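Side-chain contacts in uncharacterized protein (Bacteroides eggerthii DSM 20697, PDB 4ECO), which is of unknown function but folds as a leucine-rich repeat solenoid, an architecture that commonly serves in protein binding: residues R284-G288 with E289-D293; Q296-D300 with A301-E305; I310-Y314 with N315-T319; L358-Y362 with N363-E367. All blocks are in the same frame, centred on the assembly; numbering follows the deposited sequence. Where two conformers were deposited one is given.

Contact 1 of 4, residues R284-G288 with E289-D293; sequences RGISG and EQLKD
S287 turns its hydroxyl back over the first turn of helix 288-300, and the backbone N-H of Q290 points toward it. The Q290 N to S287 OG hydrogen bond is 3.1 Å long with an N-H...O angle of 158°. A first torsion of 76° makes it possible: OG is tucked between the backbone N and carbonyl carbon of its own residue, on the side that faces the helix. Q290 CB passes beside the same oxygen, but the rest of that side chain bends away at its second torsion, and its NE2 makes a weak bond to D294. The S287 carbonyl does a separate job, taking the N-H of L291 at 3.0 Å from S287 O. One residue further on, K292 N bonds to G288 O at 3.1 Å, and the regular helical pattern is under way. On the buried side, I286 and L291 lie crosswise at about a right angle. The CG2 branch of I286 meets L291 CB at 4.0 Å, while its CD1 reaches L291 CD1 at the same distance; CG2 also rests against Q290 CB. L265 touches I286 from a neighbouring loop, and N315 lies against L291. An alanine at S287 would lose the hydroxyl, which would probably leave the Q290 N-H without its cap and the first turn easier to fray. A serine N-cap flanked by apolar contact between the residue before it and the fourth residue after it is a hydrophobic staple, here at the start of helix 288-300 in a leucine-rich repeat protein.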
loop_
_atom_site.group_PDB
_atom_site.type_symbol
_atom_site.label_atom_id
_atom_site.label_comp_id
_atom_site.label_asym_id
_atom_site.label_seq_id
_atom_site.Cartn_x
_atom_site.Cartn_y
_atom_site.Cartn_z
ATOM N N ARG A 284 -0.717 9.493 -16.484
ATOM C CA ARG A 284 0.337 8.962 -17.329
ATOM C C ARG A 284 0.446 9.652 -18.664
ATOM O O ARG A 284 1.379 9.344 -19.408
ATOM C CB ARG A 284 0.176 7.474 -17.528
ATOM C CG ARG A 284 1.036 6.742 -16.518
ATOM C CD ARG A 284 0.822 5.256 -16.532
ATOM N NE ARG A 284 1.679 4.646 -15.524
ATOM C CZ ARG A 284 1.663 3.367 -15.194
ATOM N NH1 ARG A 284 0.832 2.527 -15.805
ATOM N NH2 ARG A 284 2.472 2.912 -14.240
ATOM N N GLY A 285 -0.401 10.657 -18.917
ATOM C CA GLY A 285 -0.270 11.505 -20.093
ATOM C C GLY A 285 0.842 12.518 -19.879
ATOM O O GLY A 285 1.377 13.079 -20.845
ATOM N N ILE A 286 1.188 12.762 -18.593
ATOM C CA ILE A 286 2.218 13.699 -18.140
ATOM C C ILE A 286 3.571 13.010 -18.162
ATOM O O ILE A 286 3.754 11.999 -17.475
ATOM C CB ILE A 286 1.931 14.296 -16.716
ATOM C CG1 ILE A 286 0.429 14.655 -16.498
ATOM C CG2 ILE A 286 2.884 15.484 -16.409
ATOM C CD1 ILE A 286 0.054 15.190 -15.096
ATOM N N SER A 287 4.541 13.597 -18.899
ATOM C CA SER A 287 5.907 13.068 -18.972
ATOM C C SER A 287 6.566 13.065 -17.592
ATOM O O SER A 287 6.207 13.884 -16.732
ATOM C CB SER A 287 6.753 13.880 -19.948
ATOM O OG SER A 287 7.158 15.123 -19.400
ATOM N N GLY A 288 7.528 12.165 -17.401
ATOM C CA GLY A 288 8.229 12.067 -16.133
ATOM C C GLY A 288 8.892 13.366 -15.732
ATOM O O GLY A 288 8.888 13.728 -14.548
ATOM N N GLU A 289 9.461 14.059 -16.741
ATOM C CA GLU A 289 10.167 15.327 -16.625
ATOM C C GLU A 289 9.183 16.433 -16.152
ATOM O O GLU A 289 9.453 17.158 -15.193
ATOM C CB GLU A 289 10.809 15.675 -17.997
ATOM C CG GLU A 289 11.845 14.683 -18.538
ATOM C CD GLU A 289 11.426 13.250 -18.844
ATOM O OE1 GLU A 289 10.227 13.019 -19.131
ATOM O OE2 GLU A 289 12.301 12.353 -18.778
ATOM N N GLN A 290 8.024 16.522 -16.818
ATOM C CA GLN A 290 6.987 17.517 -16.548
ATOM C C GLN A 290 6.377 17.348 -15.139
ATOM O O GLN A 290 6.130 18.352 -14.460
ATOM C CB GLN A 290 5.875 17.437 -17.624
ATOM C CG GLN A 290 4.819 18.544 -17.568
ATOM C CD GLN A 290 5.411 19.930 -17.586
ATOM O OE1 GLN A 290 6.088 20.360 -18.541
ATOM N NE2 GLN A 290 5.185 20.652 -16.513
ATOM N N LEU A 291 6.129 16.092 -14.708
ATOM C CA LEU A 291 5.565 15.826 -13.389
ATOM C C LEU A 291 6.610 16.156 -12.313
ATOM O O LEU A 291 6.239 16.744 -11.292
ATOM C CB LEU A 291 5.073 14.384 -13.287
ATOM C CG LEU A 291 4.159 14.060 -12.099
ATOM C CD1 LEU A 291 2.832 14.770 -12.207
ATOM C CD2 LEU A 291 3.938 12.590 -11.975
ATOM N N LYS A 292 7.915 15.865 -12.571
ATOM C CA LYS A 292 9.028 16.189 -11.666
ATOM C C LYS A 292 9.077 17.702 -11.459
ATOM O O LYS A 292 9.222 18.176 -10.328
ATOM C CB LYS A 292 10.369 15.653 -12.227
ATOM C CG LYS A 292 11.639 16.027 -11.424
ATOM C CD LYS A 292 12.841 16.260 -12.338
ATOM C CE LYS A 292 13.198 17.729 -12.560
ATOM N NZ LYS A 292 13.921 18.347 -11.395
ATOM N N ASP A 293 8.916 18.453 -12.561
ATOM C CA ASP A 293 8.905 19.912 -12.592
ATOM C C ASP A 293 7.669 20.491 -11.860
ATOM O O ASP A 293 7.831 21.443 -11.096
ATOM C CB ASP A 293 8.969 20.407 -14.044
ATOM C CG ASP A 293 10.345 20.235 -14.685
ATOM O OD1 ASP A 293 11.356 20.159 -13.933
ATOM O OD2 ASP A 293 10.422 20.226 -15.940
#

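Contact 2 of 4, residues Q296-D300 with A301-E305; sequences QALAD and APVGE
A301 closes helix 288-300 by sharing one N-H between two carbonyls. Its N lies 2.9 Å from A297 O and 3.2 Å from L298 O, and both hydrogen bonds are weak because each is bent, at 129° and 132°. The pull is thus split between a four-residue and a three-residue step, as is common in the last turn of a helix. The methyl of A301 settles over the same two oxygens, with CB 3.4 Å from A297 O. The buried, apolar part lies on the inward side. There V303 lies obliquely across L298, its CG1 4.0 Å from L298 CD2 and also close to the L298 carbonyl oxygen. A first torsion of 70° puts CG1 between the V303 backbone N and carbonyl carbon, facing the helix end, and M275 touches both side chains from a nearby loop. In this leucine-rich repeat fold, helix 288-300 leads directly into a turn that carries the chain on toward strand 309-311. That turn is tight: G304 N bonds to A301 O at 3.0 Å, bracketing P302 and V303, and G304, having no side chain, brings its CA to 3.7 Å from A299 O. The outer side is much looser. P302 has its CB directed away from the helix and is exposed, as is E305. D300 also heads outward, with only CB near A301 N; its carboxylate is held from further along the chain, where OD1 accepts from the hydroxyl of S325 and forms a salt bridge with K328.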
loop_
_atom_site.group_PDB
_atom_site.type_symbol
_atom_site.label_atom_id
_atom_site.label_comp_id
_atom_site.label_asym_id
_atom_site.label_seq_id
_atom_site.Cartn_x
_atom_site.Cartn_y
_atom_site.Cartn_z
ATOM N N GLN A 296 8.264 19.845 -8.198
ATOM C CA GLN A 296 9.290 20.785 -7.748
ATOM C C GLN A 296 8.682 22.135 -7.471
ATOM O O GLN A 296 8.949 22.724 -6.419
ATOM C CB GLN A 296 10.440 20.910 -8.762
ATOM C CG GLN A 296 11.689 21.553 -8.150
ATOM C CD GLN A 296 12.973 21.280 -8.904
ATOM O OE1 GLN A 296 13.470 20.140 -9.022
ATOM N NE2 GLN A 296 13.590 22.350 -9.331
ATOM N N ALA A 297 7.829 22.597 -8.408
ATOM C CA ALA A 297 7.122 23.874 -8.356
ATOM C C ALA A 297 6.258 23.962 -7.094
ATOM O O ALA A 297 6.242 25.009 -6.442
ATOM C CB ALA A 297 6.271 24.041 -9.598
ATOM N N LEU A 298 5.580 22.839 -6.730
ATOM C CA LEU A 298 4.754 22.748 -5.531
ATOM C C LEU A 298 5.619 22.924 -4.269
ATOM O O LEU A 298 5.268 23.749 -3.420
ATOM C CB LEU A 298 3.977 21.426 -5.489
ATOM C CG LEU A 298 2.738 21.353 -6.379
ATOM C CD1 LEU A 298 2.294 19.930 -6.579
ATOM C CD2 LEU A 298 1.617 22.185 -5.824
ATOM N N ALA A 299 6.772 22.222 -4.191
ATOM C CA ALA A 299 7.736 22.314 -3.078
ATOM C C ALA A 299 8.311 23.740 -2.931
ATOM O O ALA A 299 8.494 24.228 -1.803
ATOM C CB ALA A 299 8.866 21.330 -3.300
ATOM N N ASP A 300 8.565 24.409 -4.076
ATOM C CA ASP A 300 9.140 25.755 -4.117
ATOM C C ASP A 300 8.091 26.833 -3.792
ATOM O O ASP A 300 8.467 27.928 -3.361
ATOM C CB ASP A 300 9.783 26.022 -5.486
ATOM C CG ASP A 300 10.993 25.154 -5.789
ATOM O OD1 ASP A 300 11.694 24.734 -4.821
ATOM O OD2 ASP A 300 11.251 24.898 -6.988
ATOM N N ALA A 301 6.792 26.533 -3.984
ATOM C CA ALA A 301 5.707 27.473 -3.680
ATOM C C ALA A 301 5.401 27.467 -2.163
ATOM O O ALA A 301 5.826 26.524 -1.479
ATOM C CB ALA A 301 4.456 27.123 -4.487
ATOM N N PRO A 302 4.692 28.495 -1.602
ATOM C CA PRO A 302 4.425 28.500 -0.143
ATOM C C PRO A 302 3.661 27.277 0.353
ATOM O O PRO A 302 3.825 26.918 1.526
ATOM C CB PRO A 302 3.589 29.766 0.060
ATOM C CG PRO A 302 4.007 30.670 -1.071
ATOM C CD PRO A 302 4.183 29.734 -2.234
ATOM N N VAL A 303 2.871 26.619 -0.544
ATOM C CA VAL A 303 2.073 25.411 -0.286
ATOM C C VAL A 303 3.001 24.193 0.014
ATOM O O VAL A 303 2.558 23.272 0.716
ATOM C CB VAL A 303 1.085 25.120 -1.455
ATOM C CG1 VAL A 303 1.785 24.663 -2.734
ATOM C CG2 VAL A 303 0.004 24.136 -1.044
ATOM N N GLY A 304 4.252 24.215 -0.487
ATOM C CA GLY A 304 5.241 23.153 -0.284
ATOM C C GLY A 304 5.454 22.842 1.182
ATOM O O GLY A 304 5.478 21.673 1.598
ATOM N N GLU A 305 5.533 23.921 1.974
ATOM C CA GLU A 305 5.658 23.896 3.424
ATOM C C GLU A 305 4.425 23.319 4.133
ATOM O O GLU A 305 4.512 23.023 5.333
ATOM C CB GLU A 305 5.846 25.316 3.938
ATOM C CG GLU A 305 7.103 26.033 3.505
ATOM C CD GLU A 305 7.237 27.371 4.209
ATOM O OE1 GLU A 305 6.774 27.494 5.367
ATOM O OE2 GLU A 305 7.819 28.298 3.603
#

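Contact 3 of 4, residues I310-Y314 with N315-T319; sequences IYIGY and NNLKT
N315 folds its side chain back under the bend that I312, G313 and Y314 have just made. Its CB already lies 3.5 Å from I312 O. CG, set anti to the carbonyl carbon by a first torsion of -84°, runs past the Y314 peptide, with Y314 O at 3.5 Å. OD1 lies nearest Y314 O, another acceptor, and finds its hydrogen bond elsewhere in the fold. ND2 does the work. It gives a nearly straight hydrogen bond (165°) to I312 O, only 2.8 Å away. The acceptor sits in the plane of the N315 amide, yet seen from the carbonyl the donor stands well above the plane, 64° out of it. This is the asparagine of the leucine-rich repeat consensus, which follows the short parallel strand and pins the chain as it turns off it. The amide serves two repeats, for ND2 also bonds to V280 O of the preceding one, while I312 O takes a further N-H from N340 of the next. Y314 has a left-handed backbone at the corner, and its ring goes the other way, to stack on Y339 and bond through OH to L183 N. Beneath the amide lies the oily layer. CG1 of I312 comes to 3.5 Å from N315 ND2, crossing that side chain at about a right angle, and on to 3.9 Å from CD1 of L317, which it also crosses nearly squarely. L291 of helix 288-300 packs on I312, N315 and L317 alike.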
loop_
_atom_site.group_PDB
_atom_site.type_symbol
_atom_site.label_atom_id
_atom_site.label_comp_id
_atom_site.label_asym_id
_atom_site.label_seq_id
_atom_site.Cartn_x
_atom_site.Cartn_y
_atom_site.Cartn_z
ATOM N N ILE A 310 1.156 12.899 -0.196
ATOM C CA ILE A 310 1.336 12.883 -1.647
ATOM C C ILE A 310 1.013 11.479 -2.188
ATOM O O ILE A 310 1.671 10.501 -1.823
ATOM C CB ILE A 310 2.771 13.336 -2.089
ATOM C CG1 ILE A 310 3.104 14.772 -1.613
ATOM C CG2 ILE A 310 2.921 13.215 -3.609
ATOM C CD1 ILE A 310 4.507 15.293 -1.917
ATOM N N TYR A 311 -0.003 11.387 -3.044
ATOM C CA TYR A 311 -0.327 10.161 -3.765
ATOM C C TYR A 311 0.111 10.423 -5.201
ATOM O O TYR A 311 -0.531 11.237 -5.881
ATOM C CB TYR A 311 -1.823 9.758 -3.645
ATOM C CG TYR A 311 -2.312 9.417 -2.254
ATOM C CD1 TYR A 311 -1.867 8.272 -1.596
ATOM C CD2 TYR A 311 -3.277 10.198 -1.622
ATOM C CE1 TYR A 311 -2.328 7.944 -0.321
ATOM C CE2 TYR A 311 -3.774 9.858 -0.366
ATOM C CZ TYR A 311 -3.296 8.729 0.282
ATOM O OH TYR A 311 -3.792 8.377 1.517
ATOM N N ILE A 312 1.258 9.852 -5.633
ATOM C CA ILE A 312 1.751 10.164 -6.974
ATOM C C ILE A 312 2.102 8.845 -7.742
ATOM O O ILE A 312 2.845 8.872 -8.740
ATOM C CB ILE A 312 2.931 11.198 -6.915
ATOM C CG1 ILE A 312 3.245 11.806 -8.297
ATOM C CG2 ILE A 312 4.175 10.677 -6.177
ATOM C CD1 ILE A 312 3.716 13.238 -8.290
ATOM N N GLY A 313 1.485 7.735 -7.318
ATOM C CA GLY A 313 1.653 6.442 -7.977
ATOM C C GLY A 313 1.034 6.390 -9.366
ATOM O O GLY A 313 0.268 7.288 -9.740
ATOM N N TYR A 314 1.345 5.326 -10.141
ATOM C CA TYR A 314 0.854 5.110 -11.515
ATOM C C TYR A 314 1.183 6.341 -12.417
ATOM O O TYR A 314 0.329 6.879 -13.112
ATOM C CB TYR A 314 -0.646 4.789 -11.544
ATOM C CG TYR A 314 -1.022 3.495 -10.856
ATOM C CD1 TYR A 314 -1.000 2.285 -11.545
ATOM C CD2 TYR A 314 -1.464 3.485 -9.535
ATOM C CE1 TYR A 314 -1.367 1.090 -10.923
ATOM C CE2 TYR A 314 -1.813 2.293 -8.900
ATOM C CZ TYR A 314 -1.784 1.102 -9.608
ATOM O OH TYR A 314 -2.165 -0.068 -9.014
ATOM N N ASN A 315 2.439 6.756 -12.401
ATOM C CA ASN A 315 2.874 7.900 -13.165
ATOM C C ASN A 315 4.171 7.555 -13.900
ATOM O O ASN A 315 4.560 6.381 -13.915
ATOM C CB ASN A 315 3.017 9.124 -12.246
ATOM C CG ASN A 315 1.714 9.849 -12.020
ATOM O OD1 ASN A 315 1.002 10.223 -12.966
ATOM N ND2 ASN A 315 1.415 10.151 -10.767
ATOM N N ASN A 316 4.814 8.554 -14.545
ATOM C CA ASN A 316 6.000 8.307 -15.343
ATOM C C ASN A 316 7.295 8.899 -14.754
ATOM O O ASN A 316 8.298 8.966 -15.489
ATOM C CB ASN A 316 5.781 8.885 -16.734
ATOM C CG ASN A 316 4.593 8.330 -17.468
ATOM O OD1 ASN A 316 4.400 7.105 -17.629
ATOM N ND2 ASN A 316 3.778 9.237 -17.957
ATOM N N LEU A 317 7.308 9.293 -13.455
ATOM C CA LEU A 317 8.483 9.891 -12.803
ATOM C C LEU A 317 9.749 9.066 -12.977
ATOM O O LEU A 317 9.725 7.875 -12.676
ATOM C CB LEU A 317 8.258 10.072 -11.298
ATOM C CG LEU A 317 7.235 11.074 -10.829
ATOM C CD1 LEU A 317 6.925 10.849 -9.340
ATOM C CD2 LEU A 317 7.707 12.496 -11.099
ATOM N N LYS A 318 10.849 9.683 -13.451
ATOM C CA LYS A 318 12.137 8.983 -13.574
ATOM C C LYS A 318 13.008 9.310 -12.363
ATOM O O LYS A 318 13.909 8.552 -12.042
ATOM C CB LYS A 318 12.860 9.309 -14.894
ATOM C CG LYS A 318 12.361 8.474 -16.067
ATOM C CD LYS A 318 12.913 9.017 -17.358
ATOM C CE LYS A 318 12.150 8.526 -18.561
ATOM N NZ LYS A 318 12.351 9.428 -19.737
ATOM N N THR A 319 12.696 10.409 -11.665
ATOM C CA THR A 319 13.388 10.855 -10.446
ATOM C C THR A 319 12.488 11.870 -9.725
ATOM O O THR A 319 11.457 12.274 -10.257
ATOM C CB THR A 319 14.809 11.439 -10.759
ATOM O OG1 THR A 319 15.602 11.529 -9.560
ATOM C CG2 THR A 319 14.757 12.788 -11.461
#

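Contact 4 of 4, residues L358-Y362 with N363-E367; sequences LNLAY and NQITE
N363 reaches back across the turn to L360, where its ND2 gives a hydrogen bond to L360 O of 2.9 Å and 163°. The first torsion, -75°, sets CG anti to the carbonyl carbon and swings the amide inward beneath the Y362 peptide, with CG 3.2 Å from Y362 O. L360 O lies in the plane of the amide, but ND2 approaches that carbonyl from above, 60° out of its plane. Both ends of the amide have other work: ND2 also bonds to C337 O and OD1 accepts from L342 N, which fixes which way round the group sits. An alanine here would remove all three bonds and would probably leave C337 O and L342 N without these partners and L360 O with one donor fewer, with the turn freer to shift. Next comes Q364, on the exposed side, curling round so that its NE2 bonds to N363 O at 2.9 Å. I365 turns inward again: its CD1 lies 3.9 Å from L360 CB and equally far from L360 O, closing the apolar side of the bend. From the following repeat, N387 donates from ND2 to L360 O and accepts the N-H of I365 at OD1, while the ring of Y362 stacks with those of Y339 and H386. Repeated from turn to turn, such buried amides make the asparagine ladder of a leucine-rich repeat solenoid.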
loop_
_atom_site.group_PDB
_atom_site.type_symbol
_atom_site.label_atom_id
_atom_site.label_comp_id
_atom_site.label_asym_id
_atom_site.label_seq_id
_atom_site.Cartn_x
_atom_site.Cartn_y
_atom_site.Cartn_z
ATOM N N LEU A 358 5.612 5.239 3.628
ATOM C CA LEU A 358 6.536 5.307 2.499
ATOM C C LEU A 358 6.382 4.028 1.691
ATOM O O LEU A 358 6.448 2.926 2.219
ATOM C CB LEU A 358 7.990 5.564 2.916
ATOM C CG LEU A 358 9.033 5.715 1.801
ATOM C CD1 LEU A 358 8.777 6.966 0.947
ATOM C CD2 LEU A 358 10.427 5.726 2.382
ATOM N N ASN A 359 6.068 4.194 0.428
ATOM C CA ASN A 359 5.889 3.084 -0.492
ATOM C C ASN A 359 6.454 3.485 -1.858
ATOM O O ASN A 359 5.864 4.315 -2.544
ATOM C CB ASN A 359 4.415 2.673 -0.568
ATOM C CG ASN A 359 4.205 1.278 -1.115
ATOM O OD1 ASN A 359 4.758 0.896 -2.170
ATOM N ND2 ASN A 359 3.403 0.479 -0.389
ATOM N N LEU A 360 7.642 2.934 -2.206
ATOM C CA LEU A 360 8.377 3.201 -3.453
ATOM C C LEU A 360 8.402 1.948 -4.347
ATOM O O LEU A 360 9.212 1.861 -5.279
ATOM C CB LEU A 360 9.810 3.651 -3.110
ATOM C CG LEU A 360 9.957 4.918 -2.239
ATOM C CD1 LEU A 360 11.393 5.142 -1.830
ATOM C CD2 LEU A 360 9.427 6.152 -2.947
ATOM N N ALA A 361 7.484 0.989 -4.084
ATOM C CA ALA A 361 7.475 -0.269 -4.796
ATOM C C ALA A 361 7.178 -0.088 -6.280
ATOM O O ALA A 361 6.545 0.888 -6.684
ATOM C CB ALA A 361 6.485 -1.229 -4.173
ATOM N N TYR A 362 7.703 -1.029 -7.085
ATOM C CA TYR A 362 7.510 -1.154 -8.511
ATOM C C TYR A 362 8.106 0.039 -9.263
ATOM O O TYR A 362 7.413 0.820 -9.935
ATOM C CB TYR A 362 6.035 -1.360 -8.849
ATOM C CG TYR A 362 5.492 -2.676 -8.343
ATOM C CD1 TYR A 362 5.615 -3.837 -9.097
ATOM C CD2 TYR A 362 4.849 -2.764 -7.109
ATOM C CE1 TYR A 362 5.117 -5.058 -8.636
ATOM C CE2 TYR A 362 4.374 -3.990 -6.623
ATOM C CZ TYR A 362 4.487 -5.128 -7.404
ATOM O OH TYR A 362 3.972 -6.335 -6.980
ATOM N N ASN A 363 9.430 0.118 -9.185
ATOM C CA ASN A 363 10.257 1.119 -9.854
ATOM C C ASN A 363 11.588 0.450 -10.246
ATOM O O ASN A 363 11.671 -0.779 -10.318
ATOM C CB ASN A 363 10.458 2.357 -8.960
ATOM C CG ASN A 363 9.256 3.244 -8.869
ATOM O OD1 ASN A 363 8.965 3.995 -9.777
ATOM N ND2 ASN A 363 8.594 3.254 -7.741
ATOM N N GLN A 364 12.612 1.249 -10.505
ATOM C CA GLN A 364 13.920 0.740 -10.900
ATOM C C GLN A 364 15.006 1.512 -10.125
ATOM O O GLN A 364 16.073 1.833 -10.651
ATOM C CB GLN A 364 14.076 0.843 -12.437
ATOM C CG GLN A 364 13.216 -0.163 -13.229
ATOM C CD GLN A 364 13.657 -1.636 -13.177
ATOM O OE1 GLN A 364 14.528 -2.061 -13.921
ATOM N NE2 GLN A 364 13.056 -2.446 -12.298
ATOM N N ILE A 365 14.691 1.816 -8.856
ATOM C CA ILE A 365 15.554 2.517 -7.904
ATOM C C ILE A 365 16.747 1.605 -7.581
ATOM O O ILE A 365 16.542 0.429 -7.283
ATOM C CB ILE A 365 14.748 2.929 -6.641
ATOM C CG1 ILE A 365 13.559 3.834 -7.030
ATOM C CG2 ILE A 365 15.644 3.603 -5.602
ATOM C CD1 ILE A 365 12.455 3.993 -5.968
ATOM N N THR A 366 17.980 2.142 -7.671
ATOM C CA THR A 366 19.197 1.375 -7.393
ATOM C C THR A 366 19.800 1.722 -6.043
ATOM O O THR A 366 20.555 0.906 -5.487
ATOM C CB THR A 366 20.254 1.585 -8.476
ATOM O OG1 THR A 366 20.582 2.979 -8.582
ATOM C CG2 THR A 366 19.849 0.995 -9.806
ATOM N N GLU A 367 19.487 2.927 -5.516
ATOM C CA GLU A 367 20.056 3.357 -4.244
ATOM C C GLU A 367 19.138 4.294 -3.490
ATOM O O GLU A 367 18.570 5.205 -4.087
ATOM C CB GLU A 367 21.388 4.070 -4.525
ATOM C CG GLU A 367 22.357 4.186 -3.357
ATOM C CD GLU A 367 23.742 4.682 -3.741
ATOM O OE1 GLU A 367 24.157 4.471 -4.904
ATOM O OE2 GLU A 367 24.409 5.292 -2.874
#

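In the fold
Contacts 1 and 2 are the two ends of helix 288-300, their centres about 17 Å apart, and both are only partly buried: one opens the helix with a side-chain cap, the other closes it with weak backbone bonds. Contacts 3 and 4 are buried and belong to the parallel-strand side, where a buried amide replaces the serine hydroxyl as the key polar group. Their centres are about 11 Å apart, and N340, from the repeat between, bonds to contact 3 and makes a weak bond to contact 4. Contact 3 also touches contact 1, since N316 ND2 bonds to the carbonyls of R284 and I286. Contacts 2 and 4 are the most distant, with about 23 Å between centres.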